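Local coordinates for protein GDP-L-fucose synthase (Campylobacter jejuni, PDB 7ANC) that binds NADP and probably reduces the C4 keto group of a GDP-linked sugar, as an extended short-chain dehydrogenase of the GDP-fucose synthase type, at residues V100-F105 and G156-T161. Sequence-based numbering, arbitrary orientation.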
# COMPACT_ATOMS: atom_id res chain seq x y z
N VAL A 100 0.04 -22.56 -7.46
CA VAL A 100 0.83 -22.69 -6.24
C VAL A 100 -0.08 -23.19 -5.11
O VAL A 100 -1.20 -22.69 -4.93
CB VAL A 100 1.51 -21.35 -5.89
CG1 VAL A 100 2.06 -21.38 -4.45
CG2 VAL A 100 2.65 -21.07 -6.86
N LYS A 101 0.37 -24.18 -4.34
CA LYS A 101 -0.43 -24.71 -3.24
C LYS A 101 -0.52 -23.73 -2.04
O LYS A 101 -1.60 -23.50 -1.46
CB LYS A 101 0.13 -26.06 -2.78
CG LYS A 101 -0.03 -27.14 -3.87
CD LYS A 101 0.55 -28.49 -3.46
CE LYS A 101 0.16 -29.57 -4.45
NZ LYS A 101 1.12 -29.52 -5.57
N LYS A 102 0.63 -23.19 -1.64
CA LYS A 102 0.71 -22.34 -0.46
C LYS A 102 1.89 -21.36 -0.59
O LYS A 102 2.93 -21.67 -1.21
CB LYS A 102 0.86 -23.25 0.77
CG LYS A 102 0.44 -22.63 2.07
CD LYS A 102 0.27 -23.73 3.11
CE LYS A 102 -0.02 -23.11 4.44
NZ LYS A 102 -0.16 -24.18 5.48
N LEU A 103 1.71 -20.16 0.00
CA LEU A 103 2.69 -19.07 -0.07
C LEU A 103 2.78 -18.43 1.31
O LEU A 103 1.76 -18.27 2.00
CB LEU A 103 2.27 -18.05 -1.15
CG LEU A 103 3.10 -16.78 -1.40
CD1 LEU A 103 3.00 -16.31 -2.85
CD2 LEU A 103 2.75 -15.65 -0.44
N VAL A 104 4.01 -18.03 1.68
CA VAL A 104 4.27 -17.26 2.91
C VAL A 104 4.92 -15.92 2.49
O VAL A 104 5.91 -15.91 1.75
CB VAL A 104 5.15 -18.02 3.91
CG1 VAL A 104 5.62 -17.12 5.04
CG2 VAL A 104 4.38 -19.21 4.48
N PHE A 105 4.34 -14.82 2.98
CA PHE A 105 4.79 -13.44 2.72
C PHE A 105 5.19 -12.81 4.08
O PHE A 105 4.55 -13.10 5.09
CB PHE A 105 3.65 -12.63 2.08
CG PHE A 105 3.90 -11.13 1.99
CD1 PHE A 105 4.99 -10.63 1.28
CD2 PHE A 105 3.06 -10.23 2.65
CE1 PHE A 105 5.24 -9.24 1.23
CE2 PHE A 105 3.30 -8.87 2.60
CZ PHE A 105 4.40 -8.38 1.85
N GLY A 156 -10.08 -18.78 -2.63
CA GLY A 156 -9.68 -19.90 -1.80
C GLY A 156 -8.23 -20.32 -1.90
O GLY A 156 -7.87 -21.51 -1.71
N THR A 157 -7.34 -19.33 -2.16
CA THR A 157 -5.91 -19.58 -2.08
C THR A 157 -5.49 -19.77 -0.61
O THR A 157 -6.31 -19.59 0.31
CB THR A 157 -5.10 -18.42 -2.73
OG1 THR A 157 -5.54 -17.19 -2.16
CG2 THR A 157 -5.35 -18.36 -4.20
N ASN A 158 -4.20 -20.08 -0.39
CA ASN A 158 -3.66 -20.30 0.96
C ASN A 158 -2.34 -19.49 1.07
O ASN A 158 -1.24 -20.07 1.02
CB ASN A 158 -3.47 -21.81 1.17
CG ASN A 158 -3.50 -22.23 2.64
OD1 ASN A 158 -3.74 -21.41 3.55
ND2 ASN A 158 -3.30 -23.56 2.89
N PHE A 159 -2.50 -18.16 1.14
CA PHE A 159 -1.39 -17.19 1.14
C PHE A 159 -1.34 -16.50 2.50
O PHE A 159 -2.24 -15.71 2.80
CB PHE A 159 -1.62 -16.15 0.01
CG PHE A 159 -1.66 -16.68 -1.42
CD1 PHE A 159 -1.21 -17.94 -1.78
CD2 PHE A 159 -2.07 -15.83 -2.45
CE1 PHE A 159 -1.24 -18.37 -3.11
CE2 PHE A 159 -2.09 -16.25 -3.77
CZ PHE A 159 -1.65 -17.50 -4.12
N ILE A 160 -0.31 -16.77 3.31
CA ILE A 160 -0.27 -16.35 4.72
C ILE A 160 0.79 -15.29 4.97
O ILE A 160 1.92 -15.49 4.53
CB ILE A 160 0.04 -17.56 5.65
CG1 ILE A 160 -0.82 -18.79 5.28
CG2 ILE A 160 -0.09 -17.14 7.12
CD1 ILE A 160 -2.31 -18.54 5.40
N THR A 161 0.43 -14.19 5.64
CA THR A 161 1.33 -13.11 6.00
C THR A 161 1.81 -13.23 7.48
O THR A 161 0.97 -13.30 8.42
CB THR A 161 0.61 -11.75 5.80
OG1 THR A 161 0.27 -11.56 4.42
CG2 THR A 161 1.49 -10.59 6.20
O HOH W 1 -3.19 -21.31 -2.86
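K101 meets N158 through a water just before a parallel strand pair of the Rossmann sheet, where 102-108 and 159-164, their segments here at 18°, are neighbours joined by a crossover through helix 135-155. The water donates to K101 O (3.0 Å) and accepts from N158 N (2.9 Å), bridging the two chain segments just ahead of the paired residues. K102, its CG anti to the backbone N (chi1 -158°), runs extended across the N158 amide, CD 3.6 Å from N158 ND2. Both polar ends converge on D259: K102 NZ as a salt bridge, N158 ND2 as a hydrogen bond; K102 NZ also bonds I258 O. At L103 the ladder starts: L103 N donates to N158 O (3.1 Å), and L103 O accepts from I160 N (2.9 Å) with an N-H...O angle of 170°. L103 CB lies 3.5 Å from F159 CD1, while T157 CB covers one face of that ring over its centre. V104 turns with I160 to the opposite face of the sheet, against helix 244-257. F105 N donates to I160 O, and the ladder continues through F105 and L162. The F105 ring, near the bound NADP, meets T161 at its edge, where OG1 lies in the ring plane, 3.6 Å from F105 CD2.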